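Local coordinates for protein beta-lactamase II (Erythrobacter litoralis, PDB 6V72) that probably hydrolyses the beta-lactam ring of antibiotics as a zinc-dependent class B metallo-beta-lactamase, giving substituted beta-amino acids, at residues A[56-65]-A[150-158]; A[178-189]-A[219-230]. All blocks are in the same frame, centred on the assembly; numbering follows the deposited sequence.

Contact 1: A[56-65]-A[150-158]; sequences VVNGDNTILV and AQSLAPLRL. With CA (calcium ion), chain D; EDO (1,2-ethanediol), chain K.
I63 and L156 run alongside each other with their ends pointing opposite ways and carry much of the apolar contact. I63 CG2 lies 3.7 Å from L156 CD1. The same methyl also meets L153 CD2, so it touches two leucines. L153 starts out pointing away from 56-65, and only the end of its side chain comes back. L156 CD1 also presses on V65 CG2 at 3.5 Å, closer than usual for two methyls. Its other branch, CD2, rests more loosely on V56 CG2. V56 holds CG1 anti to its backbone N (chi1 178°), which turns this methyl toward the P155 ring, 4.1 Å from its CG. A 1,2-ethanediol, probably from the crystallisation liquor, touches both residues at this edge and donates a hydrogen bond to V57 O.

One hydrogen bond joins the segments. N58 ND2 gives it to A154 O at 2.9 Å, with an N-H...O angle of 149°. The oxygen lies in the amide plane of N58, but the nitrogen stands above the carbonyl plane of A154. The peptide bond between A154 and P155 is cis.

The 56-65 segment is a beta hairpin. Its type II' turn runs from N58 to N61, with G59 at positive phi. V56 and I63 pair through both backbone N-H...O bonds. The hairpin belongs to the large sheet of the metallo-beta-lactamase fold; 150-158 leads from helix 147-153 into strand 157-159 of the smaller sheet. L156 also packs on V172 and L174 of that sheet.

Further out, R90 bonds to S152 O. Q151 OE1 binds a calcium ion at 2.4 Å, together with E148. A water on this calcium donates to S152 OG, which is also hydrogen-bonded to E148 O.

Contact 2: A[178-189]-A[219-230]; sequences GIAFGGCMIKAG and ARTIAMSHSPPE
F181 and A223 pair in a parallel bridge, and their side chains meet on one face of the sheet. The F181 ring has CG anti to the backbone N (chi1 -179°). This carries the ring along the neighbouring strand, where A223 CB sits in plane at its edge, 3.6 Å from CD1. G183 N lies over one ring face, toward the rim. I179 and T221 lie side by side on the same face. A180 points to the other face, where its CB meets A219 CB and I222 CD1.

Four backbone bonds between G178 and A223 form the parallel ladder. S225 N bonds to G183 O at 2.9 Å from above the carbonyl plane.

M224, a selenomethionine, packs against the 183-188 loop. Its CG is wedged between backbone N and carbonyl carbon (chi1 69°), and bends at chi2 and chi3 bring SE to 3.5 Å from K187 C. The I186 side chain crosses that of M224 at about a right angle, with CG2 4.0 Å from SE. E230 OE2 takes a nearly straight bond from G189 N at 2.8 Å, from above the carboxylate plane.

C184 SG lies 3.5 Å from H226 NE2, obliquely to the ring. S225 CB packs over one face of that ring, and P50 O holds H226 ND1. K187 NZ bonds to C184 O.

Strands 179-181 and 221-223 are the parallel pair of a beta-alpha-beta unit with helix 205-215. The loops after them bring together C184 and H226, zinc ligands of the class B beta-lactamase active site, which carries no zinc in this chain.

Overall arrangement
The two contacts follow one another along the chain and touch where V65 CG1 packs on F181 CE2 at 3.9 Å. Their centres are about 18 Å apart. Contact 1 is partly buried and lies farther from the chain centre; contact 2 is buried and more central. Contact 1 joins the large sheet to the start of the small one, mainly through aliphatic side chains and one side-chain hydrogen bond. Contact 2 lies within the small sheet and the loops beyond it, and rests on a backbone ladder. Each holds metal ligands. The calcium-binding Q151 is at the exposed edge of contact 1, whereas C184 and H226 of contact 2 belong to the zinc site.

Contact 1: A[56-65]-A[150-158]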
# COMPACT_ATOMS: atom_id res chain seq x y z
N VAL A 56 -22.54 -3.06 19.95
CA VAL A 56 -22.35 -2.96 21.40
C VAL A 56 -23.71 -2.80 22.06
O VAL A 56 -24.45 -1.87 21.73
CB VAL A 56 -21.43 -1.79 21.77
CG1 VAL A 56 -21.29 -1.66 23.30
CG2 VAL A 56 -20.07 -1.96 21.10
N VAL A 57 -24.02 -3.68 23.01
CA VAL A 57 -25.28 -3.62 23.74
C VAL A 57 -25.25 -2.48 24.76
O VAL A 57 -24.29 -2.30 25.51
CB VAL A 57 -25.55 -4.95 24.45
CG1 VAL A 57 -26.76 -4.81 25.40
CG2 VAL A 57 -25.76 -6.07 23.42
N ASN A 58 -26.34 -1.71 24.80
CA ASN A 58 -26.58 -0.75 25.88
C ASN A 58 -28.05 -0.86 26.26
O ASN A 58 -28.91 -0.33 25.55
CB ASN A 58 -26.23 0.67 25.46
CG ASN A 58 -26.49 1.68 26.57
OD1 ASN A 58 -27.31 1.45 27.46
ND2 ASN A 58 -25.80 2.81 26.51
N GLY A 59 -28.33 -1.54 27.37
CA GLY A 59 -29.71 -1.68 27.81
C GLY A 59 -30.46 -2.51 26.80
O GLY A 59 -30.07 -3.63 26.47
N ASP A 60 -31.56 -1.95 26.29
CA ASP A 60 -32.43 -2.65 25.35
C ASP A 60 -32.15 -2.28 23.90
O ASP A 60 -32.97 -2.59 23.02
CB ASP A 60 -33.89 -2.37 25.68
CG ASP A 60 -34.30 -2.89 27.05
OD1 ASP A 60 -33.85 -3.99 27.46
OD2 ASP A 60 -35.07 -2.18 27.74
N ASN A 61 -31.02 -1.63 23.62
CA ASN A 61 -30.65 -1.28 22.25
C ASN A 61 -29.19 -1.62 22.01
O ASN A 61 -28.46 -2.05 22.91
CB ASN A 61 -30.90 0.21 21.97
CG ASN A 61 -32.38 0.54 21.87
OD1 ASN A 61 -32.99 1.04 22.83
ND2 ASN A 61 -32.98 0.23 20.72
N THR A 62 -28.77 -1.45 20.76
CA THR A 62 -27.36 -1.60 20.41
C THR A 62 -26.85 -0.35 19.72
O THR A 62 -27.62 0.47 19.20
CB THR A 62 -27.11 -2.81 19.48
OG1 THR A 62 -28.08 -2.81 18.42
CG2 THR A 62 -27.22 -4.12 20.26
N ILE A 63 -25.53 -0.21 19.76
CA ILE A 63 -24.80 0.85 19.06
C ILE A 63 -23.87 0.19 18.05
O ILE A 63 -23.15 -0.75 18.40
CB ILE A 63 -24.01 1.74 20.03
CG1 ILE A 63 -24.97 2.45 20.97
CG2 ILE A 63 -23.18 2.75 19.27
CD1 ILE A 63 -24.46 2.49 22.36
N LEU A 64 -23.91 0.68 16.82
CA LEU A 64 -23.14 0.11 15.72
C LEU A 64 -21.88 0.93 15.49
O LEU A 64 -21.93 2.16 15.43
CB LEU A 64 -23.99 0.09 14.45
CG LEU A 64 -23.35 -0.48 13.17
CD1 LEU A 64 -23.02 -1.93 13.34
CD2 LEU A 64 -24.28 -0.26 11.99
N VAL A 65 -20.73 0.24 15.38
CA VAL A 65 -19.49 0.88 14.94
C VAL A 65 -19.19 0.34 13.55
O VAL A 65 -18.91 -0.85 13.39
CB VAL A 65 -18.32 0.60 15.89
CG1 VAL A 65 -17.04 1.26 15.30
CG2 VAL A 65 -18.64 1.09 17.30
N ALA A 150 -21.04 11.88 22.76
CA ALA A 150 -20.59 11.13 23.92
C ALA A 150 -21.75 10.49 24.66
O ALA A 150 -21.65 9.34 25.09
CB ALA A 150 -19.80 12.04 24.85
N GLN A 151 -22.87 11.22 24.80
CA GLN A 151 -24.04 10.66 25.46
C GLN A 151 -24.65 9.54 24.63
O GLN A 151 -25.03 8.49 25.17
CB GLN A 151 -25.09 11.75 25.69
CG GLN A 151 -26.28 11.31 26.54
CD GLN A 151 -27.32 12.41 26.66
OE1 GLN A 151 -27.85 12.88 25.66
NE2 GLN A 151 -27.60 12.84 27.87
N SER A 152 -24.78 9.76 23.33
CA SER A 152 -25.54 8.86 22.48
C SER A 152 -24.81 7.57 22.17
O SER A 152 -25.46 6.56 21.86
CB SER A 152 -25.91 9.54 21.16
OG SER A 152 -26.64 10.75 21.39
N LEU A 153 -23.48 7.57 22.22
CA LEU A 153 -22.71 6.41 21.84
C LEU A 153 -22.09 5.71 23.03
O LEU A 153 -21.46 4.67 22.86
CB LEU A 153 -21.62 6.80 20.84
CG LEU A 153 -22.25 7.39 19.55
CD1 LEU A 153 -21.28 8.16 18.69
CD2 LEU A 153 -22.90 6.28 18.71
N ALA A 154 -22.26 6.25 24.23
CA ALA A 154 -21.84 5.55 25.44
C ALA A 154 -22.42 4.14 25.45
O ALA A 154 -23.57 3.94 25.05
CB ALA A 154 -22.31 6.33 26.68
N PRO A 155 -21.66 3.13 25.92
CA PRO A 155 -20.38 3.21 26.63
C PRO A 155 -19.15 3.37 25.77
O PRO A 155 -18.07 3.47 26.33
CB PRO A 155 -20.32 1.87 27.37
CG PRO A 155 -21.06 0.93 26.45
CD PRO A 155 -22.22 1.76 25.94
N LEU A 156 -19.29 3.41 24.45
CA LEU A 156 -18.13 3.69 23.62
C LEU A 156 -17.57 5.06 23.96
O LEU A 156 -18.31 6.03 24.15
CB LEU A 156 -18.50 3.66 22.14
CG LEU A 156 -18.86 2.27 21.62
CD1 LEU A 156 -19.63 2.41 20.33
CD2 LEU A 156 -17.62 1.38 21.42
N ARG A 157 -16.25 5.14 24.05
CA ARG A 157 -15.56 6.41 24.19
C ARG A 157 -14.91 6.72 22.85
O ARG A 157 -14.09 5.94 22.35
CB ARG A 157 -14.55 6.36 25.32
CG ARG A 157 -15.20 6.09 26.67
CD ARG A 157 -16.16 7.18 27.09
NE ARG A 157 -16.48 7.07 28.52
CZ ARG A 157 -17.69 6.77 29.01
NH1 ARG A 157 -17.84 6.66 30.31
NH2 ARG A 157 -18.73 6.59 28.21
N LEU A 158 -15.30 7.84 22.26
CA LEU A 158 -14.83 8.22 20.93
C LEU A 158 -13.61 9.13 21.02
O LEU A 158 -13.64 10.12 21.76
CB LEU A 158 -15.93 8.97 20.18
CG LEU A 158 -17.04 8.18 19.51
CD1 LEU A 158 -17.55 7.05 20.34
CD2 LEU A 158 -18.13 9.19 19.20
CA CA D . -29.43 13.49 24.00
C1 EDO K . -21.44 -4.18 26.54
O1 EDO K . -22.78 -4.19 27.05
C2 EDO K . -20.83 -2.78 26.71
O2 EDO K . -20.82 -2.41 28.09
O HOH W 1 -28.71 11.27 23.16

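Contact 2: A[178-189]-A[219-230]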
# COMPACT_ATOMS: atom_id res chain seq x y z
N GLY A 178 -11.53 -3.37 28.48
CA GLY A 178 -10.20 -3.55 27.92
C GLY A 178 -10.15 -3.75 26.42
O GLY A 178 -9.27 -4.48 25.94
N ILE A 179 -11.04 -3.10 25.68
CA ILE A 179 -11.12 -3.24 24.23
C ILE A 179 -10.92 -1.86 23.61
O ILE A 179 -11.55 -0.89 24.04
CB ILE A 179 -12.47 -3.82 23.77
CG1 ILE A 179 -12.68 -5.24 24.31
CG2 ILE A 179 -12.60 -3.78 22.24
CD1 ILE A 179 -14.15 -5.66 24.25
N ALA A 180 -10.08 -1.78 22.60
CA ALA A 180 -9.97 -0.56 21.82
C ALA A 180 -10.03 -0.93 20.35
O ALA A 180 -9.45 -1.94 19.93
CB ALA A 180 -8.69 0.21 22.12
N PHE A 181 -10.71 -0.10 19.57
CA PHE A 181 -10.92 -0.34 18.15
C PHE A 181 -10.24 0.76 17.35
O PHE A 181 -10.63 1.94 17.44
CB PHE A 181 -12.41 -0.40 17.82
CG PHE A 181 -12.72 -0.68 16.37
CD1 PHE A 181 -12.59 -1.96 15.84
CD2 PHE A 181 -13.19 0.34 15.54
CE1 PHE A 181 -12.90 -2.21 14.51
CE2 PHE A 181 -13.51 0.08 14.22
CZ PHE A 181 -13.36 -1.18 13.71
N GLY A 182 -9.24 0.38 16.55
CA GLY A 182 -8.42 1.34 15.84
C GLY A 182 -8.87 1.65 14.44
O GLY A 182 -8.19 2.40 13.75
N GLY A 183 -10.01 1.12 14.00
CA GLY A 183 -10.45 1.43 12.65
C GLY A 183 -9.44 1.02 11.59
O GLY A 183 -8.78 -0.01 11.68
N CYS A 184 -9.31 1.85 10.55
CA CYS A 184 -8.37 1.55 9.47
C CYS A 184 -6.97 2.04 9.76
O CYS A 184 -6.07 1.79 8.95
CB CYS A 184 -8.84 2.17 8.16
SG CYS A 184 -10.20 1.24 7.34
N MSE A 185 -6.75 2.68 10.89
CA MSE A 185 -5.46 3.23 11.21
C MSE A 185 -4.50 2.16 11.74
O MSE A 185 -3.29 2.21 11.49
CB MSE A 185 -5.65 4.35 12.21
CG MSE A 185 -4.44 4.84 12.89
SE MSE A 185 -5.11 6.25 14.04
CE MSE A 185 -7.01 6.22 13.58
N ILE A 186 -5.05 1.18 12.46
CA ILE A 186 -4.26 0.14 13.12
C ILE A 186 -4.24 -1.09 12.24
O ILE A 186 -5.30 -1.52 11.72
CB ILE A 186 -4.82 -0.17 14.52
CG1 ILE A 186 -4.78 1.09 15.40
CG2 ILE A 186 -4.04 -1.32 15.21
CD1 ILE A 186 -3.36 1.59 15.72
N LYS A 187 -3.05 -1.65 12.04
CA LYS A 187 -2.80 -2.84 11.26
C LYS A 187 -2.29 -3.95 12.15
O LYS A 187 -1.94 -3.74 13.32
CB LYS A 187 -1.75 -2.58 10.17
CG LYS A 187 -1.99 -1.39 9.31
CD LYS A 187 -3.38 -1.33 8.74
CE LYS A 187 -3.41 -0.26 7.69
NZ LYS A 187 -4.78 0.14 7.31
N ALA A 188 -2.17 -5.14 11.56
CA ALA A 188 -1.89 -6.34 12.34
C ALA A 188 -0.48 -6.30 12.91
O ALA A 188 0.41 -5.64 12.37
CB ALA A 188 -2.06 -7.59 11.48
N GLY A 189 -0.29 -7.02 14.02
CA GLY A 189 1.00 -7.12 14.68
C GLY A 189 2.10 -7.72 13.84
O GLY A 189 3.29 -7.58 14.18
N ALA A 219 -5.95 -1.21 27.51
CA ALA A 219 -6.68 -2.22 26.76
C ALA A 219 -5.73 -3.27 26.18
O ALA A 219 -4.79 -2.94 25.47
CB ALA A 219 -7.47 -1.55 25.62
N ARG A 220 -6.01 -4.54 26.47
CA ARG A 220 -5.20 -5.62 25.91
C ARG A 220 -5.85 -6.29 24.72
O ARG A 220 -5.22 -7.14 24.09
CB ARG A 220 -4.88 -6.66 26.99
CG ARG A 220 -3.90 -6.16 28.03
CD ARG A 220 -3.47 -7.25 29.00
NE ARG A 220 -2.40 -8.10 28.49
CZ ARG A 220 -1.10 -7.78 28.52
NH1 ARG A 220 -0.20 -8.63 28.03
NH2 ARG A 220 -0.70 -6.62 29.03
N THR A 221 -7.08 -5.94 24.38
CA THR A 221 -7.71 -6.45 23.17
C THR A 221 -7.80 -5.29 22.19
O THR A 221 -8.53 -4.33 22.42
CB THR A 221 -9.10 -7.03 23.45
OG1 THR A 221 -8.97 -8.18 24.30
CG2 THR A 221 -9.77 -7.45 22.17
N ILE A 222 -7.03 -5.38 21.10
CA ILE A 222 -7.03 -4.36 20.06
C ILE A 222 -7.72 -4.94 18.83
O ILE A 222 -7.30 -5.96 18.29
CB ILE A 222 -5.61 -3.88 19.73
CG1 ILE A 222 -4.90 -3.42 21.00
CG2 ILE A 222 -5.68 -2.76 18.66
CD1 ILE A 222 -5.62 -2.32 21.77
N ALA A 223 -8.79 -4.28 18.41
CA ALA A 223 -9.56 -4.65 17.24
C ALA A 223 -9.34 -3.61 16.15
O ALA A 223 -8.98 -2.47 16.45
CB ALA A 223 -11.04 -4.71 17.60
N MSE A 224 -9.55 -4.00 14.90
CA MSE A 224 -9.28 -3.10 13.78
C MSE A 224 -10.07 -3.48 12.54
O MSE A 224 -10.71 -4.54 12.53
CB MSE A 224 -7.78 -3.04 13.47
CG MSE A 224 -7.21 -4.33 12.88
SE MSE A 224 -5.40 -4.66 13.50
CE MSE A 224 -5.89 -5.48 15.21
N SER A 225 -10.03 -2.64 11.50
CA SER A 225 -10.98 -2.79 10.40
C SER A 225 -10.70 -4.00 9.52
O SER A 225 -11.63 -4.62 9.02
CB SER A 225 -11.03 -1.54 9.53
OG SER A 225 -11.67 -0.47 10.23
N HIS A 226 -9.43 -4.37 9.32
CA HIS A 226 -9.17 -5.35 8.27
C HIS A 226 -8.32 -6.53 8.73
O HIS A 226 -7.77 -7.26 7.89
CB HIS A 226 -8.57 -4.65 7.06
CG HIS A 226 -9.50 -3.65 6.45
ND1 HIS A 226 -10.70 -4.01 5.88
CD2 HIS A 226 -9.43 -2.30 6.38
CE1 HIS A 226 -11.32 -2.93 5.44
NE2 HIS A 226 -10.57 -1.88 5.74
N SER A 227 -8.20 -6.74 10.03
CA SER A 227 -7.50 -7.87 10.60
C SER A 227 -8.24 -8.31 11.86
O SER A 227 -8.96 -7.51 12.46
CB SER A 227 -6.04 -7.52 10.94
OG SER A 227 -5.29 -7.25 9.78
N PRO A 228 -8.09 -9.57 12.26
CA PRO A 228 -8.78 -10.04 13.49
C PRO A 228 -8.18 -9.44 14.75
O PRO A 228 -7.05 -8.93 14.75
CB PRO A 228 -8.59 -11.56 13.43
CG PRO A 228 -7.56 -11.81 12.43
CD PRO A 228 -7.50 -10.66 11.48
N PRO A 229 -8.92 -9.48 15.86
CA PRO A 229 -8.43 -8.87 17.10
C PRO A 229 -7.18 -9.56 17.62
O PRO A 229 -7.01 -10.78 17.48
CB PRO A 229 -9.58 -9.04 18.09
CG PRO A 229 -10.73 -9.53 17.32
CD PRO A 229 -10.27 -10.05 16.01
N GLU A 230 -6.34 -8.78 18.26
CA GLU A 230 -5.14 -9.32 18.87
C GLU A 230 -4.77 -8.42 20.03
O GLU A 230 -5.62 -7.71 20.57
CB GLU A 230 -4.04 -9.47 17.81
CG GLU A 230 -3.58 -8.16 17.20
CD GLU A 230 -2.37 -8.36 16.30
OE1 GLU A 230 -1.27 -8.60 16.82
OE2 GLU A 230 -2.54 -8.29 15.06
O HOH W 2 -6.97 -2.67 9.83